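Local atomic coordinates of sorbitol dehydrogenase (PDB entry 5ITG), a protein that probably oxidises D-sorbitol to L-sorbose with NADP as hydride acceptor, as a Rossmann-fold member of the mannitol dehydrogenase family. Residues E41-E46 / R96-L101; D319-S324 / S359-K364; D376-V381 / E427-D432; A392-R397 / R456-S461. All blocks are in the same frame, centred on the assembly; numbering follows the deposited sequence.

From the N terminus, contact 1 comes first: it closes a loop of 49 residues within the Rossmann domain, tying helix 41-46 to strand 93-106 of the large mixed sheet. Contacts 2, 3 and 4 follow in the helical C-terminal domain. Contact 2 closes 34 mostly helical residues, joining the turn after helix 317-320 to the end of helix 350-361. Contacts 3 and 4, closing 45 and 58 residues respectively, cross, their segments alternating along the chain: 376-381 and 392-397 lie near the two ends of helix 377-394, and each meets a later loop, 427-432 or 456-461. Their centres are about 23 Å apart, whereas those of contacts 1 and 4 are about 48 Å apart.

Contact 1: E41-E46 / R96-L101; sequences EAFYVE and RVMGAL
Glu46 OE2 accepts two hydrogen bonds, from Gly99 N at 2.9 Å and from water 1 at 2.6 Å. The contact belongs to the Rossmann domain, where helix 41-46 passes almost perpendicular (96°) to strand 96-98 of the mixed sheet. Gly99 N meets OE2 on its syn side, 26° out of the carboxylate plane, and makes a weak second bond to Glu46 OE1 at 3.3 Å, so one N-H is shared by both oxygens. Glu46 carries CG opposite its backbone N and then bends at chi2 (84°), which turns the carboxylate onto the backbone N-H of Gly99. OE1 is also bound by Tyr19 OH. Water 1 donates to Val97 O and accepts from Arg96 NE, lying in the guanidinium plane at its edge; it thus links two opposite charges that do not meet directly, Arg96 NH2 staying 4.6 Å from Glu46 OE2. With an alanine here, Gly99 N, water 1 and Tyr19 OH would probably lose a partner, and the Arg96 charge its nearby counterpart. Apolar packing flanks these bonds. Met98, here selenomethionine, is bent at chi2 and chi3 and lays CE against the helix, 3.4 Å from Phe43 CA and 4.0 Å from the Ala42 CB methyl. Further along, Val45 CG1 rests 4.2 Å from Ala100 CB.

Contact 2: D319-S324 / S359-K364; sequences DAIEDS and SRFSNK
Ile321 lays its side chain across Phe361 at about a right angle, CG1 lying 3.9 Å from Phe361 CB while Ile321 CD1 comes to the edge of the Phe361 ring, near its plane, 4.1 Å from Phe361 CD2. Its other branch, CG2, turns to the backbone instead and sits 3.5 Å from Phe361 O, close to Ser362 CA as well. A first torsion of -165° swings CG1 far from the backbone N and leaves CG2 in the cleft between N and the carbonyl carbon, which is how both branches reach the end of helix 350-361. Ile321 itself sits in a type I turn, Ala320 to Asp323, leading from helix 317-320 to helix 324-338, whose N-cap is Asp323. All these helices belong to the C-terminal domain, and Leu305, Leu327 and Leu330 also pack on Ile321, while His302 stacks on the Phe361 ring. Cut back to alanine, this position is likely to leave a gap against Phe361 CB and the ring edge, which would lose its Ile321 packing. Beyond the apolar patch, Glu322 and Lys364 cross at about a right angle and form a salt bridge, Glu322 OE2 to Lys364 NZ at 3.6 Å. Lys364 has a stronger partner in Asp318. Water 2 donates to Glu322 OE2 at 2.6 Å and to Ser362 O at 2.9 Å, bridging the two segments. With no direct hydrogen bond across it, the contact relies on apolar packing inside and on charge and water at its more exposed side, where the ion pair is likely to be screened by solvent.

Contact 3: D376-V381 / E427-D432; sequences DGCSKV and EPTYGD
Glu427 points its carboxylate at the first turn of helix 377-394, where OE1 accepts a hydrogen bond from Cys378 N at 2.9 Å. The bond is nearly straight (165°) and uses the syn lone pair. CG lies beside the backbone N, anti to the carbonyl carbon, and a bend at chi2 (-80°) folds the chain so that Glu427 CD also lies over one face of the Tyr430 ring, 4.0 Å above its plane and offset toward the rim. The helix N terminus would be expected to stabilise the negative charge; OE2 is hydrogen-bonded to Tyr409 OH. Pro428 follows, its CD packed 3.9 Å from Asp376 CA, its ring crossing that side chain at about a right angle. Thr429 N donates to water 3, which in turn donates to Glu427 OE1 at 2.7 Å and to Asp376 OD1. The water thereby joins two like-charged carboxylates, with Asp376 OD1 and Glu427 OE1 4.2 Å apart. The same OD1, on the N-cap residue, takes a bond from Ser379 OG at 2.7 Å. Thr429 CG2 touches Ser379 OG at van der Waals distance. Tyr430 closes the type I turn begun at Glu427 and brings CE1 to 3.5 Å from Cys378 CB; Cys378 SG stands obliquely to the ring, a sulfur-aromatic contact. Gly431 is the N-cap of helix 432-439. Segment 427-432 thus packs against the N terminus of helix 377-394 and leads directly into helix 432-439, while Tyr409 of helix 400-412 bonds to both Glu427 and Tyr430.

Contact 4: A392-R397 / R456-S461; sequences AIEDKR and RDLDTS
Ile393 and Leu458 carry this surface contact. In Ile393 it is CG2 that stands trans to the backbone N, which sends that methyl onto the loop, 4.0 Å from Leu458 CB and 3.9 Å from Asp459 O. Its longer branch is extended at chi2 (-179°) and brings CD1 to 4.3 Å from Thr460 CG2. A chi1 of -58° holds Leu458 CG alongside its backbone N, and the side chain reaches back over the helix so that CD1 touches both Ile393 CB and Glu394 CG, each at 4.1 Å. Only the aliphatic part of Glu394 takes part; its chain is extended beyond CG, and OE2 makes a long, weak ion pair with Arg390, which also binds Asp457 of the loop in a salt bridge. The packing sits at the C-terminal end of helix 377-394, which stops in a Schellman motif: Lys396 adopts positive phi, Arg397 N bonds to Ala392 O at 2.8 Å, and Lys396 N bonds weakly to Ile393 O. On the loop side, Thr460 is the N-cap of helix 461-477, its OG1 bonded to Asp464. Asp459 OD1 receives Ser461 OG on its syn lone pair at 2.6 Å and, weakly, Ser461 N.

Contact 1: E41-E46 / R96-L101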
loop_
_atom_site.group_PDB
_atom_site.type_symbol
_atom_site.label_atom_id
_atom_site.label_comp_id
_atom_site.label_asym_id
_atom_site.label_seq_id
_atom_site.Cartn_x
_atom_site.Cartn_y
_atom_site.Cartn_z
ATOM N N GLU A 41 8.022 7.249 0.892
ATOM C CA GLU A 41 8.054 8.584 1.490
ATOM C C GLU A 41 9.474 9.164 1.552
ATOM O O GLU A 41 9.717 10.292 1.119
ATOM C CB GLU A 41 7.464 8.561 2.902
ATOM C CG GLU A 41 7.275 9.965 3.484
ATOM C CD GLU A 41 6.852 9.957 4.938
ATOM O OE1 GLU A 41 6.078 9.057 5.325
ATOM O OE2 GLU A 41 7.278 10.863 5.694
ATOM N N ALA A 42 10.411 8.398 2.094
ATOM C CA ALA A 42 11.791 8.864 2.201
ATOM C C ALA A 42 12.367 9.132 0.816
ATOM O O ALA A 42 13.189 10.036 0.629
ATOM C CB ALA A 42 12.642 7.824 2.936
ATOM N N PHE A 43 11.920 8.339 -0.153
ATOM C CA PHE A 43 12.363 8.443 -1.547
ATOM C C PHE A 43 11.979 9.778 -2.172
ATOM O O PHE A 43 12.807 10.430 -2.818
ATOM C CB PHE A 43 11.748 7.295 -2.361
ATOM C CG PHE A 43 12.125 7.298 -3.812
ATOM C CD1 PHE A 43 13.387 6.872 -4.220
ATOM C CD2 PHE A 43 11.209 7.701 -4.777
ATOM C CE1 PHE A 43 13.734 6.843 -5.572
ATOM C CE2 PHE A 43 11.541 7.678 -6.133
ATOM C CZ PHE A 43 12.809 7.246 -6.532
ATOM N N TYR A 44 10.725 10.187 -1.992
ATOM C CA TYR A 44 10.268 11.461 -2.552
ATOM C C TYR A 44 10.928 12.653 -1.861
ATOM O O TYR A 44 11.323 13.622 -2.518
ATOM C CB TYR A 44 8.741 11.578 -2.451
ATOM C CG TYR A 44 8.000 10.725 -3.460
ATOM C CD1 TYR A 44 7.880 11.129 -4.792
ATOM C CD2 TYR A 44 7.428 9.506 -3.086
ATOM C CE1 TYR A 44 7.205 10.341 -5.732
ATOM C CE2 TYR A 44 6.753 8.707 -4.016
ATOM C CZ TYR A 44 6.646 9.129 -5.333
ATOM O OH TYR A 44 5.987 8.334 -6.246
ATOM N N VAL A 45 11.055 12.583 -0.539
ATOM C CA VAL A 45 11.677 13.667 0.202
ATOM C C VAL A 45 13.129 13.843 -0.239
ATOM O O VAL A 45 13.619 14.970 -0.378
ATOM C CB VAL A 45 11.611 13.401 1.724
ATOM C CG1 VAL A 45 12.482 14.400 2.476
ATOM C CG2 VAL A 45 10.161 13.515 2.194
ATOM N N GLU A 46 13.806 12.724 -0.475
ATOM C CA GLU A 46 15.199 12.730 -0.905
ATOM C C GLU A 46 15.391 13.589 -2.156
ATOM O O GLU A 46 16.447 14.196 -2.348
ATOM C CB GLU A 46 15.655 11.298 -1.204
ATOM C CG GLU A 46 17.110 11.168 -1.629
ATOM C CD GLU A 46 18.054 11.106 -0.448
ATOM O OE1 GLU A 46 17.694 11.627 0.628
ATOM O OE2 GLU A 46 19.160 10.545 -0.595
ATOM N N ARG A 96 21.222 3.556 -4.926
ATOM C CA ARG A 96 21.574 4.851 -4.363
ATOM C C ARG A 96 21.590 4.803 -2.841
ATOM O O ARG A 96 20.909 3.979 -2.225
ATOM C CB ARG A 96 20.572 5.910 -4.829
ATOM C CG ARG A 96 19.137 5.660 -4.365
ATOM C CD ARG A 96 18.184 6.649 -5.007
ATOM N NE ARG A 96 18.600 8.024 -4.752
ATOM C CZ ARG A 96 18.178 9.076 -5.444
ATOM N NH1 ARG A 96 17.321 8.917 -6.445
ATOM N NH2 ARG A 96 18.614 10.290 -5.135
ATOM N N VAL A 97 22.386 5.681 -2.240
ATOM C CA VAL A 97 22.477 5.764 -0.790
ATOM C C VAL A 97 21.573 6.921 -0.385
ATOM O O VAL A 97 21.783 8.062 -0.792
ATOM C CB VAL A 97 23.931 6.031 -0.334
ATOM C CG1 VAL A 97 23.996 6.155 1.182
ATOM C CG2 VAL A 97 24.827 4.900 -0.804
HETATM N N MSE A 98 20.559 6.604 0.409
HETATM C CA MSE A 98 19.570 7.569 0.868
HETATM C C MSE A 98 20.000 8.321 2.127
HETATM O O MSE A 98 20.447 7.708 3.092
HETATM C CB MSE A 98 18.263 6.830 1.152
HETATM C CG MSE A 98 17.746 6.010 -0.018
HETATM SE SE MSE A 98 16.706 7.092 -1.212
HETATM C CE MSE A 98 15.155 7.288 -0.072
ATOM N N GLY A 99 19.833 9.640 2.126
ATOM C CA GLY A 99 20.220 10.425 3.286
ATOM C C GLY A 99 19.118 11.195 4.003
ATOM O O GLY A 99 19.383 11.842 5.018
ATOM N N ALA A 100 17.884 11.115 3.507
ATOM C CA ALA A 100 16.763 11.841 4.106
ATOM C C ALA A 100 16.474 11.548 5.585
ATOM O O ALA A 100 16.042 12.436 6.321
ATOM C CB ALA A 100 15.494 11.612 3.280
ATOM N N LEU A 101 16.700 10.308 6.009
ATOM C CA LEU A 101 16.461 9.899 7.395
ATOM C C LEU A 101 17.691 10.278 8.210
ATOM O O LEU A 101 18.715 9.602 8.132
ATOM C CB LEU A 101 16.236 8.387 7.456
ATOM C CG LEU A 101 15.863 7.743 8.791
ATOM C CD1 LEU A 101 14.541 8.306 9.297
ATOM C CD2 LEU A 101 15.763 6.243 8.601
HETATM O O HOH W 1 19.984 9.388 -2.826
#

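Contact 2: D319-S324 / S359-K364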
loop_
_atom_site.group_PDB
_atom_site.type_symbol
_atom_site.label_atom_id
_atom_site.label_comp_id
_atom_site.label_asym_id
_atom_site.label_seq_id
_atom_site.Cartn_x
_atom_site.Cartn_y
_atom_site.Cartn_z
ATOM N N ASP A 319 4.689 -15.213 -14.816
ATOM C CA ASP A 319 4.542 -16.319 -15.767
ATOM C C ASP A 319 3.198 -16.141 -16.479
ATOM O O ASP A 319 3.073 -16.372 -17.686
ATOM C CB ASP A 319 4.506 -17.681 -15.065
ATOM C CG ASP A 319 5.708 -17.930 -14.176
ATOM O OD1 ASP A 319 6.854 -17.773 -14.644
ATOM O OD2 ASP A 319 5.493 -18.300 -13.001
ATOM N N ALA A 320 2.185 -15.744 -15.716
ATOM C CA ALA A 320 0.852 -15.552 -16.273
ATOM C C ALA A 320 0.765 -14.370 -17.228
ATOM O O ALA A 320 0.112 -14.454 -18.270
ATOM C CB ALA A 320 -0.169 -15.386 -15.148
ATOM N N ILE A 321 1.435 -13.270 -16.889
ATOM C CA ILE A 321 1.380 -12.081 -17.728
ATOM C C ILE A 321 2.085 -12.300 -19.072
ATOM O O ILE A 321 1.853 -11.558 -20.026
ATOM C CB ILE A 321 1.981 -10.850 -16.992
ATOM C CG1 ILE A 321 1.595 -9.563 -17.723
ATOM C CG2 ILE A 321 3.500 -10.979 -16.876
ATOM C CD1 ILE A 321 0.119 -9.195 -17.588
ATOM N N GLU A 322 2.927 -13.329 -19.139
ATOM C CA GLU A 322 3.653 -13.667 -20.362
ATOM C C GLU A 322 2.813 -14.557 -21.272
ATOM O O GLU A 322 3.169 -14.798 -22.428
ATOM C CB GLU A 322 4.971 -14.375 -20.020
ATOM C CG GLU A 322 6.085 -13.419 -19.583
ATOM C CD GLU A 322 7.232 -14.131 -18.878
ATOM O OE1 GLU A 322 7.659 -15.203 -19.358
ATOM O OE2 GLU A 322 7.709 -13.613 -17.842
ATOM N N ASP A 323 1.701 -15.060 -20.748
ATOM C CA ASP A 323 0.813 -15.897 -21.545
ATOM C C ASP A 323 0.079 -14.966 -22.516
ATOM O O ASP A 323 -0.638 -14.058 -22.094
ATOM C CB ASP A 323 -0.186 -16.620 -20.629
ATOM C CG ASP A 323 -1.052 -17.610 -21.376
ATOM O OD1 ASP A 323 -1.898 -17.170 -22.178
ATOM O OD2 ASP A 323 -0.882 -18.834 -21.165
ATOM N N SER A 324 0.259 -15.202 -23.812
ATOM C CA SER A 324 -0.352 -14.366 -24.842
ATOM C C SER A 324 -1.865 -14.203 -24.716
ATOM O O SER A 324 -2.389 -13.097 -24.880
ATOM C CB SER A 324 -0.014 -14.913 -26.236
ATOM O OG SER A 324 -0.543 -14.063 -27.239
ATOM N N SER A 359 3.184 -3.592 -17.485
ATOM C CA SER A 359 4.632 -3.584 -17.297
ATOM C C SER A 359 5.049 -4.037 -15.901
ATOM O O SER A 359 6.000 -4.808 -15.741
ATOM C CB SER A 359 5.183 -2.181 -17.566
ATOM O OG SER A 359 6.579 -2.134 -17.302
ATOM N N ARG A 360 4.335 -3.558 -14.888
ATOM C CA ARG A 360 4.645 -3.913 -13.515
ATOM C C ARG A 360 4.470 -5.396 -13.258
ATOM O O ARG A 360 5.307 -6.015 -12.593
ATOM C CB ARG A 360 3.779 -3.098 -12.556
ATOM C CG ARG A 360 4.115 -1.616 -12.587
ATOM C CD ARG A 360 3.189 -0.811 -11.698
ATOM N NE ARG A 360 3.369 -1.112 -10.278
ATOM C CZ ARG A 360 2.488 -0.775 -9.338
ATOM N NH1 ARG A 360 1.374 -0.133 -9.673
ATOM N NH2 ARG A 360 2.721 -1.071 -8.063
ATOM N N PHE A 361 3.390 -5.969 -13.785
ATOM C CA PHE A 361 3.125 -7.392 -13.605
ATOM C C PHE A 361 4.231 -8.226 -14.266
ATOM O O PHE A 361 4.451 -9.374 -13.891
ATOM C CB PHE A 361 1.759 -7.782 -14.206
ATOM C CG PHE A 361 0.560 -7.227 -13.455
ATOM C CD1 PHE A 361 0.702 -6.619 -12.209
ATOM C CD2 PHE A 361 -0.720 -7.339 -14.000
ATOM C CE1 PHE A 361 -0.420 -6.130 -11.511
ATOM C CE2 PHE A 361 -1.849 -6.854 -13.314
ATOM C CZ PHE A 361 -1.696 -6.252 -12.068
ATOM N N SER A 362 4.919 -7.648 -15.249
ATOM C CA SER A 362 6.007 -8.353 -15.933
ATOM C C SER A 362 7.356 -8.233 -15.209
ATOM O O SER A 362 8.351 -8.813 -15.657
ATOM C CB SER A 362 6.179 -7.822 -17.356
ATOM O OG SER A 362 6.879 -6.583 -17.344
ATOM N N ASN A 363 7.401 -7.488 -14.103
ATOM C CA ASN A 363 8.654 -7.314 -13.351
ATOM C C ASN A 363 8.960 -8.622 -12.626
ATOM O O ASN A 363 8.391 -8.897 -11.577
ATOM C CB ASN A 363 8.520 -6.173 -12.325
ATOM C CG ASN A 363 9.869 -5.682 -11.804
ATOM O OD1 ASN A 363 10.799 -6.471 -11.609
ATOM N ND2 ASN A 363 9.976 -4.374 -11.565
ATOM N N LYS A 364 9.858 -9.429 -13.182
ATOM C CA LYS A 364 10.183 -10.709 -12.564
ATOM C C LYS A 364 10.688 -10.616 -11.119
ATOM O O LYS A 364 10.349 -11.460 -10.283
ATOM C CB LYS A 364 11.184 -11.482 -13.440
ATOM C CG LYS A 364 10.642 -11.784 -14.835
ATOM C CD LYS A 364 11.532 -12.755 -15.609
ATOM C CE LYS A 364 11.393 -14.190 -15.102
ATOM N NZ LYS A 364 10.081 -14.811 -15.465
HETATM O O HOH W 2 7.613 -11.023 -17.436
#

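Contact 3: D376-V381 / E427-D432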
loop_
_atom_site.group_PDB
_atom_site.type_symbol
_atom_site.label_atom_id
_atom_site.label_comp_id
_atom_site.label_asym_id
_atom_site.label_seq_id
_atom_site.Cartn_x
_atom_site.Cartn_y
_atom_site.Cartn_z
ATOM N N ASP A 376 -8.500 -14.684 -0.473
ATOM C CA ASP A 376 -9.588 -13.796 -0.067
ATOM C C ASP A 376 -10.210 -13.246 -1.350
ATOM O O ASP A 376 -10.651 -12.098 -1.404
ATOM C CB ASP A 376 -9.063 -12.649 0.811
ATOM C CG ASP A 376 -10.177 -11.917 1.553
ATOM O OD1 ASP A 376 -11.334 -12.397 1.534
ATOM O OD2 ASP A 376 -9.895 -10.867 2.164
ATOM N N GLY A 377 -10.233 -14.088 -2.380
ATOM C CA GLY A 377 -10.786 -13.702 -3.664
ATOM C C GLY A 377 -12.182 -13.113 -3.582
ATOM O O GLY A 377 -12.562 -12.283 -4.407
ATOM N N CYS A 378 -12.953 -13.536 -2.587
ATOM C CA CYS A 378 -14.313 -13.029 -2.418
ATOM C C CYS A 378 -14.319 -11.529 -2.134
ATOM O O CYS A 378 -15.046 -10.764 -2.780
ATOM C CB CYS A 378 -15.017 -13.759 -1.274
ATOM S SG CYS A 378 -16.660 -13.096 -0.905
ATOM N N SER A 379 -13.520 -11.118 -1.154
ATOM C CA SER A 379 -13.425 -9.713 -0.777
ATOM C C SER A 379 -12.821 -8.893 -1.912
ATOM O O SER A 379 -13.174 -7.725 -2.109
ATOM C CB SER A 379 -12.556 -9.547 0.473
ATOM O OG SER A 379 -13.064 -10.307 1.556
ATOM N N LYS A 380 -11.905 -9.504 -2.654
ATOM C CA LYS A 380 -11.258 -8.804 -3.756
ATOM C C LYS A 380 -12.238 -8.578 -4.895
ATOM O O LYS A 380 -12.275 -7.500 -5.479
ATOM C CB LYS A 380 -10.014 -9.576 -4.213
ATOM C CG LYS A 380 -8.863 -9.430 -3.222
ATOM C CD LYS A 380 -7.650 -10.283 -3.542
ATOM C CE LYS A 380 -6.556 -10.041 -2.501
ATOM N NZ LYS A 380 -5.468 -11.048 -2.565
ATOM N N VAL A 381 -13.047 -9.586 -5.193
ATOM C CA VAL A 381 -14.049 -9.461 -6.239
ATOM C C VAL A 381 -15.045 -8.374 -5.827
ATOM O O VAL A 381 -15.401 -7.512 -6.625
ATOM C CB VAL A 381 -14.792 -10.795 -6.456
ATOM C CG1 VAL A 381 -16.028 -10.579 -7.304
ATOM C CG2 VAL A 381 -13.854 -11.798 -7.131
ATOM N N GLU A 427 -9.959 -18.485 1.440
ATOM C CA GLU A 427 -11.129 -17.615 1.451
ATOM C C GLU A 427 -11.593 -17.559 2.904
ATOM O O GLU A 427 -12.488 -18.296 3.314
ATOM C CB GLU A 427 -12.237 -18.178 0.558
ATOM C CG GLU A 427 -11.915 -18.142 -0.932
ATOM C CD GLU A 427 -12.126 -16.771 -1.557
ATOM O OE1 GLU A 427 -12.315 -15.786 -0.810
ATOM O OE2 GLU A 427 -12.103 -16.682 -2.802
ATOM N N PRO A 428 -10.976 -16.683 3.701
ATOM C CA PRO A 428 -11.299 -16.511 5.121
ATOM C C PRO A 428 -12.781 -16.323 5.445
ATOM O O PRO A 428 -13.269 -16.853 6.440
ATOM C CB PRO A 428 -10.467 -15.294 5.513
ATOM C CG PRO A 428 -9.262 -15.426 4.645
ATOM C CD PRO A 428 -9.880 -15.779 3.307
ATOM N N THR A 429 -13.497 -15.583 4.603
ATOM C CA THR A 429 -14.912 -15.311 4.846
ATOM C C THR A 429 -15.840 -16.468 4.496
ATOM O O THR A 429 -17.031 -16.421 4.799
ATOM C CB THR A 429 -15.383 -14.070 4.057
ATOM O OG1 THR A 429 -15.303 -14.338 2.650
ATOM C CG2 THR A 429 -14.516 -12.866 4.389
ATOM N N TYR A 430 -15.304 -17.497 3.854
ATOM C CA TYR A 430 -16.111 -18.650 3.476
ATOM C C TYR A 430 -16.151 -19.696 4.582
ATOM O O TYR A 430 -15.150 -19.935 5.261
ATOM C CB TYR A 430 -15.564 -19.305 2.201
ATOM C CG TYR A 430 -15.874 -18.571 0.913
ATOM C CD1 TYR A 430 -16.499 -17.322 0.922
ATOM C CD2 TYR A 430 -15.529 -19.125 -0.321
ATOM C CE1 TYR A 430 -16.772 -16.645 -0.272
ATOM C CE2 TYR A 430 -15.794 -18.459 -1.512
ATOM C CZ TYR A 430 -16.414 -17.218 -1.481
ATOM O OH TYR A 430 -16.654 -16.547 -2.660
ATOM N N GLY A 431 -17.320 -20.307 4.752
ATOM C CA GLY A 431 -17.492 -21.348 5.748
ATOM C C GLY A 431 -17.798 -22.646 5.022
ATOM O O GLY A 431 -17.518 -22.765 3.827
ATOM N N ASP A 432 -18.378 -23.615 5.727
ATOM C CA ASP A 432 -18.712 -24.900 5.116
ATOM C C ASP A 432 -19.761 -24.728 4.030
ATOM O O ASP A 432 -19.675 -25.342 2.964
ATOM C CB ASP A 432 -19.239 -25.881 6.171
ATOM C CG ASP A 432 -18.220 -26.185 7.248
ATOM O OD1 ASP A 432 -17.051 -26.460 6.902
ATOM O OD2 ASP A 432 -18.592 -26.159 8.443
HETATM O O HOH W 3 -12.916 -15.005 1.651
#

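Contact 4: A392-R397 / R456-S461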
loop_
_atom_site.group_PDB
_atom_site.type_symbol
_atom_site.label_atom_id
_atom_site.label_comp_id
_atom_site.label_asym_id
_atom_site.label_seq_id
_atom_site.Cartn_x
_atom_site.Cartn_y
_atom_site.Cartn_z
ATOM N N ALA A 392 -21.693 -2.109 -16.418
ATOM C CA ALA A 392 -21.958 -2.901 -17.615
ATOM C C ALA A 392 -23.422 -3.299 -17.672
ATOM O O ALA A 392 -24.042 -3.241 -18.731
ATOM C CB ALA A 392 -21.087 -4.146 -17.634
ATOM N N ILE A 393 -23.972 -3.705 -16.530
ATOM C CA ILE A 393 -25.383 -4.102 -16.459
ATOM C C ILE A 393 -26.303 -2.892 -16.598
ATOM O O ILE A 393 -27.287 -2.934 -17.329
ATOM C CB ILE A 393 -25.717 -4.789 -15.112
ATOM C CG1 ILE A 393 -24.919 -6.086 -14.964
ATOM C CG2 ILE A 393 -27.221 -5.049 -15.025
ATOM C CD1 ILE A 393 -25.204 -6.840 -13.674
ATOM N N GLU A 394 -25.977 -1.820 -15.883
ATOM C CA GLU A 394 -26.781 -0.601 -15.913
ATOM C C GLU A 394 -26.817 0.046 -17.295
ATOM O O GLU A 394 -27.880 0.454 -17.768
ATOM C CB GLU A 394 -26.245 0.410 -14.895
ATOM C CG GLU A 394 -26.339 -0.044 -13.441
ATOM C CD GLU A 394 -25.532 0.837 -12.499
ATOM O OE1 GLU A 394 -24.661 1.596 -12.990
ATOM O OE2 GLU A 394 -25.754 0.757 -11.268
ATOM N N ASP A 395 -25.662 0.137 -17.944
ATOM C CA ASP A 395 -25.592 0.755 -19.266
ATOM C C ASP A 395 -25.800 -0.223 -20.412
ATOM O O ASP A 395 -25.638 0.136 -21.578
ATOM C CB ASP A 395 -24.255 1.478 -19.443
ATOM C CG ASP A 395 -24.038 2.551 -18.401
ATOM O OD1 ASP A 395 -25.035 3.174 -17.977
ATOM O OD2 ASP A 395 -22.871 2.775 -18.012
ATOM N N LYS A 396 -26.151 -1.459 -20.079
ATOM C CA LYS A 396 -26.402 -2.489 -21.082
ATOM C C LYS A 396 -25.232 -2.678 -22.045
ATOM O O LYS A 396 -25.400 -2.642 -23.267
ATOM C CB LYS A 396 -27.682 -2.139 -21.852
ATOM C CG LYS A 396 -28.893 -1.966 -20.925
ATOM C CD LYS A 396 -30.105 -1.360 -21.625
ATOM C CE LYS A 396 -31.287 -1.260 -20.661
ATOM N NZ LYS A 396 -32.474 -0.567 -21.245
ATOM N N ARG A 397 -24.045 -2.891 -21.487
ATOM C CA ARG A 397 -22.846 -3.088 -22.295
ATOM C C ARG A 397 -22.480 -4.572 -22.352
ATOM O O ARG A 397 -23.019 -5.370 -21.593
ATOM C CB ARG A 397 -21.703 -2.261 -21.707
ATOM C CG ARG A 397 -21.891 -0.762 -21.915
ATOM C CD ARG A 397 -21.192 0.057 -20.852
ATOM N NE ARG A 397 -19.788 -0.304 -20.701
ATOM C CZ ARG A 397 -18.874 -0.183 -21.658
ATOM N NH1 ARG A 397 -19.212 0.292 -22.852
ATOM N NH2 ARG A 397 -17.616 -0.525 -21.414
ATOM N N ARG A 456 -25.969 -7.915 -7.022
ATOM C CA ARG A 456 -27.122 -8.808 -6.988
ATOM C C ARG A 456 -28.483 -8.104 -7.037
ATOM O O ARG A 456 -29.475 -8.709 -7.436
ATOM C CB ARG A 456 -27.033 -9.711 -5.754
ATOM C CG ARG A 456 -27.773 -11.028 -5.903
ATOM C CD ARG A 456 -27.614 -11.902 -4.668
ATOM N NE ARG A 456 -26.260 -12.426 -4.497
ATOM C CZ ARG A 456 -25.693 -13.335 -5.289
ATOM N NH1 ARG A 456 -26.357 -13.828 -6.324
ATOM N NH2 ARG A 456 -24.466 -13.766 -5.033
ATOM N N ASP A 457 -28.536 -6.832 -6.650
ATOM C CA ASP A 457 -29.801 -6.098 -6.670
ATOM C C ASP A 457 -30.276 -5.802 -8.092
ATOM O O ASP A 457 -31.467 -5.598 -8.334
ATOM C CB ASP A 457 -29.682 -4.795 -5.871
ATOM C CG ASP A 457 -28.514 -3.936 -6.315
ATOM O OD1 ASP A 457 -27.359 -4.400 -6.212
ATOM O OD2 ASP A 457 -28.755 -2.796 -6.763
ATOM N N LEU A 458 -29.337 -5.786 -9.032
ATOM C CA LEU A 458 -29.649 -5.529 -10.432
ATOM C C LEU A 458 -30.142 -6.811 -11.104
ATOM O O LEU A 458 -30.129 -7.885 -10.502
ATOM C CB LEU A 458 -28.395 -5.031 -11.156
ATOM C CG LEU A 458 -27.767 -3.761 -10.580
ATOM C CD1 LEU A 458 -26.414 -3.516 -11.232
ATOM C CD2 LEU A 458 -28.706 -2.583 -10.806
ATOM N N ASP A 459 -30.580 -6.697 -12.353
ATOM C CA ASP A 459 -31.039 -7.869 -13.088
ATOM C C ASP A 459 -29.824 -8.596 -13.651
ATOM O O ASP A 459 -29.337 -8.268 -14.727
ATOM C CB ASP A 459 -31.980 -7.466 -14.224
ATOM C CG ASP A 459 -32.268 -8.621 -15.173
ATOM O OD1 ASP A 459 -32.457 -9.760 -14.692
ATOM O OD2 ASP A 459 -32.309 -8.383 -16.399
ATOM N N THR A 460 -29.349 -9.587 -12.908
ATOM C CA THR A 460 -28.178 -10.367 -13.294
ATOM C C THR A 460 -28.499 -11.583 -14.167
ATOM O O THR A 460 -27.655 -12.464 -14.345
ATOM C CB THR A 460 -27.435 -10.859 -12.038
ATOM O OG1 THR A 460 -28.251 -11.813 -11.346
ATOM C CG2 THR A 460 -27.150 -9.689 -11.093
ATOM N N SER A 461 -29.713 -11.628 -14.711
ATOM C CA SER A 461 -30.137 -12.746 -15.552
ATOM C C SER A 461 -29.198 -13.063 -16.715
ATOM O O SER A 461 -28.725 -14.195 -16.851
ATOM C CB SER A 461 -31.540 -12.479 -16.108
ATOM O OG SER A 461 -32.468 -12.310 -15.051
#